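Local atomic coordinates of protease Do-like 2, chloroplastic (Arabidopsis thaliana, PDB entry 4FLN), a protein that cleaves proteins in the chloroplast as a serine protease and performs the primary cut of the photodamaged D1 protein of photosystem II. Residues Q437-F442 / L465-E470; I429-M434 / Y473-E478; V51-T56 / V99-R104. One frame throughout, in Å; residues are numbered along the deposited sequence.

Contact 1 of 3, residues Q437-F442 / L465-E470; sequences QQVLKF and LVFEFE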
loop_
_atom_site.group_PDB
_atom_site.type_symbol
_atom_site.label_atom_id
_atom_site.label_comp_id
_atom_site.label_asym_id
_atom_site.label_seq_id
_atom_site.Cartn_x
_atom_site.Cartn_y
_atom_site.Cartn_z
ATOM N N GLN B 437 -12.741 -29.826 -4.567
ATOM C CA GLN B 437 -12.093 -31.046 -5.018
ATOM C C GLN B 437 -12.847 -31.592 -6.220
ATOM O O GLN B 437 -14.071 -31.611 -6.228
ATOM C CB GLN B 437 -12.078 -32.089 -3.900
ATOM C CG GLN B 437 -11.162 -31.742 -2.748
ATOM C CD GLN B 437 -9.705 -31.843 -3.139
ATOM O OE1 GLN B 437 -9.279 -32.853 -3.710
ATOM N NE2 GLN B 437 -8.932 -30.795 -2.849
ATOM N N GLN B 438 -12.117 -32.020 -7.241
ATOM C CA GLN B 438 -12.749 -32.629 -8.394
ATOM C C GLN B 438 -13.104 -34.078 -8.081
ATOM O O GLN B 438 -12.256 -34.829 -7.608
ATOM C CB GLN B 438 -11.825 -32.572 -9.612
ATOM C CG GLN B 438 -12.492 -33.059 -10.877
ATOM C CD GLN B 438 -11.525 -33.232 -12.033
ATOM O OE1 GLN B 438 -10.368 -32.832 -11.953
ATOM N NE2 GLN B 438 -12.001 -33.837 -13.119
ATOM N N VAL B 439 -14.356 -34.464 -8.329
ATOM C CA VAL B 439 -14.748 -35.871 -8.266
ATOM C C VAL B 439 -14.519 -36.562 -9.596
ATOM O O VAL B 439 -14.947 -36.072 -10.635
ATOM C CB VAL B 439 -16.230 -36.072 -7.909
ATOM C CG1 VAL B 439 -16.377 -36.447 -6.452
ATOM C CG2 VAL B 439 -17.048 -34.845 -8.265
ATOM N N LEU B 440 -13.865 -37.717 -9.541
ATOM C CA LEU B 440 -13.560 -38.511 -10.726
ATOM C C LEU B 440 -14.527 -39.675 -10.892
ATOM O O LEU B 440 -15.220 -39.777 -11.893
ATOM C CB LEU B 440 -12.119 -39.012 -10.673
ATOM C CG LEU B 440 -11.128 -37.857 -10.513
ATOM C CD1 LEU B 440 -9.698 -38.361 -10.481
ATOM C CD2 LEU B 440 -11.326 -36.817 -11.623
ATOM N N LYS B 441 -14.549 -40.568 -9.916
ATOM C CA LYS B 441 -15.418 -41.729 -9.986
ATOM C C LYS B 441 -16.482 -41.732 -8.901
ATOM O O LYS B 441 -16.317 -41.140 -7.832
ATOM C CB LYS B 441 -14.600 -43.022 -9.911
ATOM C CG LYS B 441 -13.435 -43.056 -10.880
ATOM C CD LYS B 441 -12.830 -44.442 -11.004
ATOM C CE LYS B 441 -11.497 -44.375 -11.739
ATOM N NZ LYS B 441 -11.102 -45.677 -12.347
ATOM N N PHE B 442 -17.586 -42.397 -9.212
ATOM C CA PHE B 442 -18.606 -42.734 -8.236
ATOM C C PHE B 442 -18.864 -44.228 -8.339
ATOM O O PHE B 442 -19.227 -44.732 -9.407
ATOM C CB PHE B 442 -19.898 -41.961 -8.500
ATOM C CG PHE B 442 -21.070 -42.466 -7.711
ATOM C CD1 PHE B 442 -21.396 -41.899 -6.489
ATOM C CD2 PHE B 442 -21.843 -43.516 -8.185
ATOM C CE1 PHE B 442 -22.475 -42.367 -5.760
ATOM C CE2 PHE B 442 -22.924 -43.989 -7.457
ATOM C CZ PHE B 442 -23.241 -43.412 -6.245
ATOM N N LEU B 465 -21.992 -45.094 -0.760
ATOM C CA LEU B 465 -21.722 -44.125 -1.803
ATOM C C LEU B 465 -20.219 -43.875 -1.797
ATOM O O LEU B 465 -19.685 -43.288 -0.855
ATOM C CB LEU B 465 -22.484 -42.827 -1.520
ATOM C CG LEU B 465 -24.018 -42.926 -1.516
ATOM C CD1 LEU B 465 -24.651 -41.605 -1.110
ATOM C CD2 LEU B 465 -24.545 -43.366 -2.873
ATOM N N VAL B 466 -19.530 -44.329 -2.840
ATOM C CA VAL B 466 -18.077 -44.172 -2.896
ATOM C C VAL B 466 -17.632 -43.084 -3.882
ATOM O O VAL B 466 -17.832 -43.205 -5.084
ATOM C CB VAL B 466 -17.368 -45.506 -3.241
ATOM C CG1 VAL B 466 -15.871 -45.323 -3.221
ATOM C CG2 VAL B 466 -17.770 -46.589 -2.267
ATOM N N PHE B 467 -17.025 -42.026 -3.358
ATOM C CA PHE B 467 -16.544 -40.926 -4.180
ATOM C C PHE B 467 -15.026 -40.919 -4.227
ATOM O O PHE B 467 -14.384 -40.708 -3.206
ATOM C CB PHE B 467 -17.019 -39.597 -3.601
ATOM C CG PHE B 467 -18.517 -39.427 -3.606
ATOM C CD1 PHE B 467 -19.264 -39.683 -2.463
ATOM C CD2 PHE B 467 -19.178 -38.995 -4.753
ATOM C CE1 PHE B 467 -20.637 -39.520 -2.460
ATOM C CE2 PHE B 467 -20.548 -38.836 -4.754
ATOM C CZ PHE B 467 -21.281 -39.103 -3.603
ATOM N N GLU B 468 -14.449 -41.150 -5.401
ATOM C CA GLU B 468 -13.005 -41.000 -5.566
ATOM C C GLU B 468 -12.661 -39.629 -6.126
ATOM O O GLU B 468 -13.134 -39.255 -7.193
ATOM C CB GLU B 468 -12.434 -42.088 -6.471
ATOM C CG GLU B 468 -12.425 -43.465 -5.838
ATOM C CD GLU B 468 -12.126 -44.568 -6.843
ATOM O OE1 GLU B 468 -12.733 -45.663 -6.726
ATOM O OE2 GLU B 468 -11.290 -44.332 -7.749
ATOM N N PHE B 469 -11.830 -38.881 -5.416
ATOM C CA PHE B 469 -11.475 -37.539 -5.863
ATOM C C PHE B 469 -10.114 -37.504 -6.532
ATOM O O PHE B 469 -9.458 -38.538 -6.680
ATOM C CB PHE B 469 -11.510 -36.552 -4.701
ATOM C CG PHE B 469 -12.851 -36.435 -4.061
ATOM C CD1 PHE B 469 -13.661 -35.357 -4.321
ATOM C CD2 PHE B 469 -13.311 -37.419 -3.208
ATOM C CE1 PHE B 469 -14.899 -35.252 -3.734
ATOM C CE2 PHE B 469 -14.552 -37.322 -2.620
ATOM C CZ PHE B 469 -15.349 -36.238 -2.886
ATOM N N GLU B 470 -9.698 -36.299 -6.913
ATOM C CA GLU B 470 -8.498 -36.085 -7.712
ATOM C C GLU B 470 -7.218 -36.535 -7.022
ATOM O O GLU B 470 -6.364 -37.161 -7.645
ATOM C CB GLU B 470 -8.392 -34.611 -8.126
ATOM C CG GLU B 470 -7.080 -34.226 -8.829
ATOM C CD GLU B 470 -6.903 -34.859 -10.210
ATOM O OE1 GLU B 470 -7.660 -35.789 -10.562
ATOM O OE2 GLU B 470 -5.993 -34.421 -10.949
#

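Contact 2 of 3, residues I429-M434 / Y473-E478; sequences IGYEDM and YVAVLE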
loop_
_atom_site.group_PDB
_atom_site.type_symbol
_atom_site.label_atom_id
_atom_site.label_comp_id
_atom_site.label_asym_id
_atom_site.label_seq_id
_atom_site.Cartn_x
_atom_site.Cartn_y
_atom_site.Cartn_z
ATOM N N ILE B 429 -18.677 -37.166 8.905
ATOM C CA ILE B 429 -17.559 -36.893 9.808
ATOM C C ILE B 429 -16.235 -37.332 9.192
ATOM O O ILE B 429 -16.117 -38.429 8.642
ATOM C CB ILE B 429 -17.723 -37.562 11.197
ATOM C CG1 ILE B 429 -17.326 -39.038 11.143
ATOM C CG2 ILE B 429 -19.149 -37.392 11.728
ATOM C CD1 ILE B 429 -17.688 -39.793 12.399
ATOM N N GLY B 430 -15.248 -36.448 9.276
ATOM C CA GLY B 430 -13.951 -36.667 8.666
ATOM C C GLY B 430 -13.879 -36.035 7.287
ATOM O O GLY B 430 -12.797 -35.701 6.801
ATOM N N TYR B 431 -15.041 -35.846 6.665
ATOM C CA TYR B 431 -15.103 -35.288 5.322
ATOM C C TYR B 431 -15.347 -33.785 5.343
ATOM O O TYR B 431 -15.337 -33.131 4.301
ATOM C CB TYR B 431 -16.196 -35.969 4.502
ATOM C CG TYR B 431 -16.064 -37.460 4.416
ATOM C CD1 TYR B 431 -14.829 -38.065 4.231
ATOM C CD2 TYR B 431 -17.178 -38.270 4.538
ATOM C CE1 TYR B 431 -14.722 -39.447 4.154
ATOM C CE2 TYR B 431 -17.082 -39.633 4.465
ATOM C CZ TYR B 431 -15.863 -40.222 4.274
ATOM O OH TYR B 431 -15.813 -41.592 4.203
ATOM N N GLU B 432 -15.535 -33.225 6.529
ATOM C CA GLU B 432 -15.745 -31.793 6.612
ATOM C C GLU B 432 -14.402 -31.213 6.209
ATOM O O GLU B 432 -13.459 -31.964 5.951
ATOM C CB GLU B 432 -16.083 -31.386 8.047
ATOM C CG GLU B 432 -17.090 -32.284 8.745
ATOM C CD GLU B 432 -16.437 -33.261 9.715
ATOM O OE1 GLU B 432 -15.198 -33.441 9.638
ATOM O OE2 GLU B 432 -17.167 -33.841 10.558
ATOM N N ASP B 433 -14.293 -29.896 6.144
ATOM C CA ASP B 433 -13.012 -29.287 5.773
ATOM C C ASP B 433 -12.514 -29.718 4.388
ATOM O O ASP B 433 -11.326 -29.612 4.098
ATOM C CB ASP B 433 -11.923 -29.632 6.806
ATOM C CG ASP B 433 -12.046 -28.827 8.090
ATOM O OD1 ASP B 433 -11.485 -29.265 9.115
ATOM O OD2 ASP B 433 -12.699 -27.756 8.080
ATOM N N MET B 434 -13.414 -30.190 3.533
ATOM C CA MET B 434 -13.032 -30.562 2.179
ATOM C C MET B 434 -13.600 -29.527 1.221
ATOM O O MET B 434 -14.804 -29.269 1.209
ATOM C CB MET B 434 -13.526 -31.965 1.833
ATOM C CG MET B 434 -12.517 -32.792 1.048
ATOM S SD MET B 434 -13.094 -34.457 0.651
ATOM C CE MET B 434 -13.719 -34.975 2.234
ATOM N N TYR B 473 -7.890 -39.309 -2.932
ATOM C CA TYR B 473 -8.744 -39.271 -1.749
ATOM C C TYR B 473 -10.085 -39.979 -2.022
ATOM O O TYR B 473 -10.652 -39.843 -3.105
ATOM C CB TYR B 473 -8.997 -37.818 -1.357
ATOM C CG TYR B 473 -9.580 -37.639 0.023
ATOM C CD1 TYR B 473 -8.777 -37.266 1.091
ATOM C CD2 TYR B 473 -10.934 -37.840 0.264
ATOM C CE1 TYR B 473 -9.299 -37.096 2.362
ATOM C CE2 TYR B 473 -11.471 -37.674 1.536
ATOM C CZ TYR B 473 -10.645 -37.300 2.585
ATOM O OH TYR B 473 -11.157 -37.128 3.859
ATOM N N VAL B 474 -10.577 -40.744 -1.047
ATOM C CA VAL B 474 -11.858 -41.449 -1.175
ATOM C C VAL B 474 -12.817 -41.169 -0.025
ATOM O O VAL B 474 -12.501 -41.423 1.133
ATOM C CB VAL B 474 -11.683 -42.986 -1.252
ATOM C CG1 VAL B 474 -10.525 -43.439 -0.387
ATOM C CG2 VAL B 474 -12.954 -43.677 -0.798
ATOM N N ALA B 475 -14.002 -40.667 -0.346
ATOM C CA ALA B 475 -15.032 -40.481 0.663
ATOM C C ALA B 475 -16.055 -41.589 0.545
ATOM O O ALA B 475 -16.672 -41.760 -0.505
ATOM C CB ALA B 475 -15.707 -39.143 0.494
ATOM N N VAL B 476 -16.237 -42.347 1.617
ATOM C CA VAL B 476 -17.262 -43.368 1.614
ATOM C C VAL B 476 -18.381 -42.945 2.536
ATOM O O VAL B 476 -18.133 -42.451 3.635
ATOM C CB VAL B 476 -16.723 -44.750 2.038
ATOM C CG1 VAL B 476 -17.861 -45.638 2.501
ATOM C CG2 VAL B 476 -15.978 -45.402 0.885
ATOM N N LEU B 477 -19.611 -43.131 2.071
ATOM C CA LEU B 477 -20.785 -42.810 2.865
ATOM C C LEU B 477 -21.799 -43.925 2.766
ATOM O O LEU B 477 -21.839 -44.640 1.765
ATOM C CB LEU B 477 -21.406 -41.504 2.392
ATOM C CG LEU B 477 -20.496 -40.316 2.678
ATOM C CD1 LEU B 477 -20.068 -39.655 1.383
ATOM C CD2 LEU B 477 -21.204 -39.342 3.587
ATOM N N GLU B 478 -22.611 -44.075 3.807
ATOM C CA GLU B 478 -23.654 -45.098 3.819
ATOM C C GLU B 478 -24.975 -44.576 3.233
ATOM O O GLU B 478 -25.525 -43.578 3.709
ATOM C CB GLU B 478 -23.867 -45.615 5.239
ATOM C CG GLU B 478 -24.229 -47.077 5.294
ATOM C CD GLU B 478 -24.914 -47.461 6.589
ATOM O OE1 GLU B 478 -25.916 -48.210 6.522
ATOM O OE2 GLU B 478 -24.454 -47.017 7.665
#

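Contact 3 of 3, residues V51-T56 / V99-R104; sequences VKVYCT and VKVKRR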
loop_
_atom_site.group_PDB
_atom_site.type_symbol
_atom_site.label_atom_id
_atom_site.label_comp_id
_atom_site.label_asym_id
_atom_site.label_seq_id
_atom_site.Cartn_x
_atom_site.Cartn_y
_atom_site.Cartn_z
ATOM N N VAL B 51 -30.518 5.965 -26.942
ATOM C CA VAL B 51 -31.400 5.734 -25.805
ATOM C C VAL B 51 -30.591 5.397 -24.553
ATOM O O VAL B 51 -29.519 4.801 -24.643
ATOM C CB VAL B 51 -32.377 4.576 -26.124
ATOM C CG1 VAL B 51 -32.822 3.875 -24.865
ATOM C CG2 VAL B 51 -33.563 5.077 -26.932
ATOM N N LYS B 52 -31.095 5.789 -23.387
ATOM C CA LYS B 52 -30.461 5.409 -22.131
ATOM C C LYS B 52 -31.088 4.115 -21.607
ATOM O O LYS B 52 -32.297 3.894 -21.745
ATOM C CB LYS B 52 -30.560 6.535 -21.094
ATOM C CG LYS B 52 -29.854 6.227 -19.769
ATOM C CD LYS B 52 -29.668 7.474 -18.911
ATOM C CE LYS B 52 -28.802 7.180 -17.686
ATOM N NZ LYS B 52 -28.271 8.404 -17.011
ATOM N N VAL B 53 -30.264 3.257 -21.016
ATOM C CA VAL B 53 -30.708 1.924 -20.619
ATOM C C VAL B 53 -30.628 1.719 -19.124
ATOM O O VAL B 53 -29.546 1.788 -18.542
ATOM C CB VAL B 53 -29.845 0.822 -21.281
ATOM C CG1 VAL B 53 -30.218 -0.542 -20.746
ATOM C CG2 VAL B 53 -29.986 0.868 -22.793
ATOM N N TYR B 54 -31.772 1.458 -18.504
ATOM C CA TYR B 54 -31.798 1.101 -17.088
ATOM C C TYR B 54 -32.086 -0.383 -16.955
ATOM O O TYR B 54 -33.034 -0.902 -17.556
ATOM C CB TYR B 54 -32.863 1.891 -16.336
ATOM C CG TYR B 54 -32.729 3.387 -16.441
ATOM C CD1 TYR B 54 -32.263 4.137 -15.373
ATOM C CD2 TYR B 54 -33.080 4.055 -17.603
ATOM C CE1 TYR B 54 -32.150 5.515 -15.464
ATOM C CE2 TYR B 54 -32.967 5.429 -17.705
ATOM C CZ TYR B 54 -32.505 6.155 -16.633
ATOM O OH TYR B 54 -32.395 7.526 -16.732
ATOM N N CYS B 55 -31.264 -1.060 -16.163
ATOM C CA CYS B 55 -31.400 -2.496 -15.981
ATOM C C CYS B 55 -31.132 -2.942 -14.551
ATOM O O CYS B 55 -30.135 -2.558 -13.940
ATOM C CB CYS B 55 -30.469 -3.245 -16.931
ATOM S SG CYS B 55 -30.305 -4.998 -16.549
ATOM N N THR B 56 -32.031 -3.771 -14.032
ATOM C CA THR B 56 -31.876 -4.343 -12.705
ATOM C C THR B 56 -31.234 -5.714 -12.829
ATOM O O THR B 56 -31.691 -6.544 -13.606
ATOM C CB THR B 56 -33.230 -4.449 -12.004
ATOM O OG1 THR B 56 -33.748 -3.131 -11.788
ATOM C CG2 THR B 56 -33.089 -5.143 -10.674
ATOM N N VAL B 99 -35.807 -4.384 -17.609
ATOM C CA VAL B 99 -35.030 -3.504 -18.448
ATOM C C VAL B 99 -35.906 -2.359 -18.930
ATOM O O VAL B 99 -36.998 -2.571 -19.480
ATOM C CB VAL B 99 -34.439 -4.274 -19.635
ATOM C CG1 VAL B 99 -33.686 -3.330 -20.563
ATOM C CG2 VAL B 99 -33.527 -5.383 -19.130
ATOM N N LYS B 100 -35.427 -1.143 -18.702
ATOM C CA LYS B 100 -36.205 0.047 -19.007
ATOM C C LYS B 100 -35.373 0.993 -19.856
ATOM O O LYS B 100 -34.159 1.093 -19.689
ATOM C CB LYS B 100 -36.636 0.736 -17.709
ATOM C CG LYS B 100 -36.426 -0.121 -16.459
ATOM C CD LYS B 100 -36.037 0.722 -15.245
ATOM C CE LYS B 100 -35.640 -0.145 -14.053
ATOM N NZ LYS B 100 -35.090 0.662 -12.918
ATOM N N VAL B 101 -36.018 1.689 -20.775
ATOM C CA VAL B 101 -35.286 2.598 -21.641
ATOM C C VAL B 101 -35.935 3.976 -21.693
ATOM O O VAL B 101 -37.155 4.112 -21.582
ATOM C CB VAL B 101 -35.148 2.031 -23.059
ATOM C CG1 VAL B 101 -34.226 0.830 -23.044
ATOM C CG2 VAL B 101 -36.515 1.661 -23.613
ATOM N N LYS B 102 -35.111 4.998 -21.862
ATOM C CA LYS B 102 -35.600 6.363 -21.810
ATOM C C LYS B 102 -35.148 7.117 -23.052
ATOM O O LYS B 102 -33.964 7.141 -23.377
ATOM C CB LYS B 102 -35.104 7.045 -20.531
ATOM C CG LYS B 102 -35.734 8.390 -20.220
ATOM C CD LYS B 102 -35.304 8.869 -18.835
ATOM C CE LYS B 102 -35.829 10.269 -18.505
ATOM N NZ LYS B 102 -35.099 11.351 -19.236
ATOM N N ARG B 103 -36.101 7.709 -23.760
ATOM C CA ARG B 103 -35.797 8.500 -24.945
ATOM C C ARG B 103 -35.102 9.795 -24.527
ATOM O O ARG B 103 -35.244 10.242 -23.393
ATOM C CB ARG B 103 -37.080 8.795 -25.730
ATOM C CG ARG B 103 -37.078 8.270 -27.153
ATOM C CD ARG B 103 -38.397 7.608 -27.500
ATOM N NE ARG B 103 -39.540 8.503 -27.312
ATOM C CZ ARG B 103 -40.178 9.124 -28.300
ATOM N NH1 ARG B 103 -39.790 8.948 -29.559
ATOM N NH2 ARG B 103 -41.208 9.916 -28.030
ATOM N N ARG B 104 -34.333 10.390 -25.431
ATOM C CA ARG B 104 -33.714 11.672 -25.137
ATOM C C ARG B 104 -34.767 12.768 -25.167
ATOM O O ARG B 104 -35.467 12.942 -26.168
ATOM C CB ARG B 104 -32.629 11.988 -26.153
ATOM C CG ARG B 104 -31.818 13.206 -25.791
ATOM C CD ARG B 104 -31.414 13.961 -27.024
ATOM N NE ARG B 104 -30.296 14.853 -26.757
ATOM C CZ ARG B 104 -29.774 15.670 -27.664
ATOM N NH1 ARG B 104 -30.284 15.704 -28.890
ATOM N NH2 ARG B 104 -28.749 16.453 -27.344
#

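Contact 1 of 3, residues Q437-F442 / L465-E470
The carbonyl oxygen of Glu468 receives two successive backbone N-H groups from the facing strand. Leu440 N lies 2.9 Å from Glu468 O, nearly in line with the C=O bond and with an N-H...O angle of 161°. Lys441 N adds a weak bond to the same Glu468 O. Two residues facing one make a classic beta bulge in this antiparallel pair of the second PDZ domain. Glu468 N returns a bond to Lys441 O at 3.1 Å and completes the bulge. Regular pairing resumes at Phe442 and Phe467.

Val439 CG1 sits over one face of the Phe469 ring, 3.8 Å from its centroid, a CH-pi contact. Further along, Phe442 turns its edge to the face of Phe467 in an offset edge-to-face pair, with centroids 5.5 Å apart and planes at 65°. Phe442 has CG anti to the backbone N (chi1 168°), which swings the ring toward strand 465-469. There Phe442 CZ also meets Leu465 CD2 at 3.6 Å. Leu453, Leu456 and Ile457 of helix 450-459 cover the same ring.

On the other face, Lys441 CD runs past Glu468 OE2 at 3.6 Å. Their charged ends do not touch, with Lys441 NZ 4.8 Å from Glu468 OE2. The pair thus has two unlike sides: aromatic and aliphatic groups face the buried core, while opposite charges on the other side probably attract only loosely.

Contact 2 of 3, residues I429-M434 / Y473-E478
Tyr431 reaches from a loop of the second PDZ domain to strand 474-478. Its OH donates to Val476 O, 2.5 Å away, in the carbonyl plane and on a lone pair. Ala475 CB makes a CH-pi contact over one face of the Tyr431 ring, 3.9 Å from the centroid. Leu477 CG passes Tyr431 CE2 at 3.9 Å. At the ring edge, Tyr473 OH lies 3.8 Å from Tyr431 CD1. A phenylalanine here would keep the CH-pi contact with Ala475 but would probably leave the Val476 carbonyl without its hydroxyl partner and the loop less firmly tied to the strand.

Ile429 O lies above the opposite face of the ring, toward the rim. Hydrogen bonds position the next shell. Gly430 N bonds Glu432 OE1 at 3.0 Å, from above the carboxylate plane. Backbone bonds between Ala475 and Phe467 and between Leu465 and Leu477 fix the strand. Asn264 and Gln260 of a neighbouring subunit bond Ile429 O and Val474 O. Back at the contact itself, Met434, bent at its last torsion (chi3 -47°), makes a Met-aromatic contact: its SD is 4.3 Å from the Tyr473 ring centroid, and its CE is 3.6 Å from Tyr473 CE2.

Contact 3 of 3, residues V51-T56 / V99-R104
Tyr54 packs against the side chains of Lys100 and Lys102 on the facing antiparallel strand of the protease domain, crossing that of Lys102 at a slant. Its CB touches Lys100 CD at 3.6 Å. CG is anti to the carbonyl carbon (chi1 -57°), which lays the ring along the sheet toward Lys102. Tyr54 CD2 then comes 3.8 Å from Lys100 O, which sits at the ring edge and in its plane. Next, Tyr54 CE2 meets Lys102 CB at 3.9 Å. At the tip, Tyr54 OH rests against Lys102 CD at 3.8 Å. The lysines thus offer their methylene groups to the tyrosine. The amine of Lys102 turns off at its last torsion and makes a weak hydrogen bond to Asp106 O. Lys109 adds a cation-pi contact to the Tyr54 ring.

Four backbone bonds hold the strands beneath. Lys52 and Lys102 exchange one pair and Tyr54 and Lys100 another. The bond from Lys100 N to Tyr54 O is almost straight, at 176°.

The opposite face is apolar. Val53 CG2 packs on Val101 CG1 at 4.2 Å, and Cys55 SG on Val99 CG2 at 4.1 Å. The Cys55 side chain is about 9 Å from that of His91, assigned to the charge relay by similarity.

In the chymotrypsin-like fold this is the seam of the first six-stranded barrel. Strand 50-57 also pairs with strand 72-82 through Val51, Val53 and Cys55. Strand 96-102 has strand 110-118 as its other neighbour, so the pairing of 50-57 with 96-102 closes the barrel.

From the N terminus, contact 3 comes first. It closes a 42-residue loop within the protease domain and is complete long before the second PDZ domain begins. There contact 2 opens at 429-434 and contact 1 at 437-442. Contact 1 closes at 465-470 and contact 2 after it at 473-478, so contact 1 lies within the span of contact 2. Contact 1 joins strands 437-442 and 464-469, while contact 2 ties the loop before strand 437-442 to strand 474-478. Phe469 packs on Ala475 between the two. Contact 3 is about 31 Å from contact 1 between nearest atoms. In the hexamer, however, Glu432 of contact 2 packs on Lys100 of a neighbouring subunit.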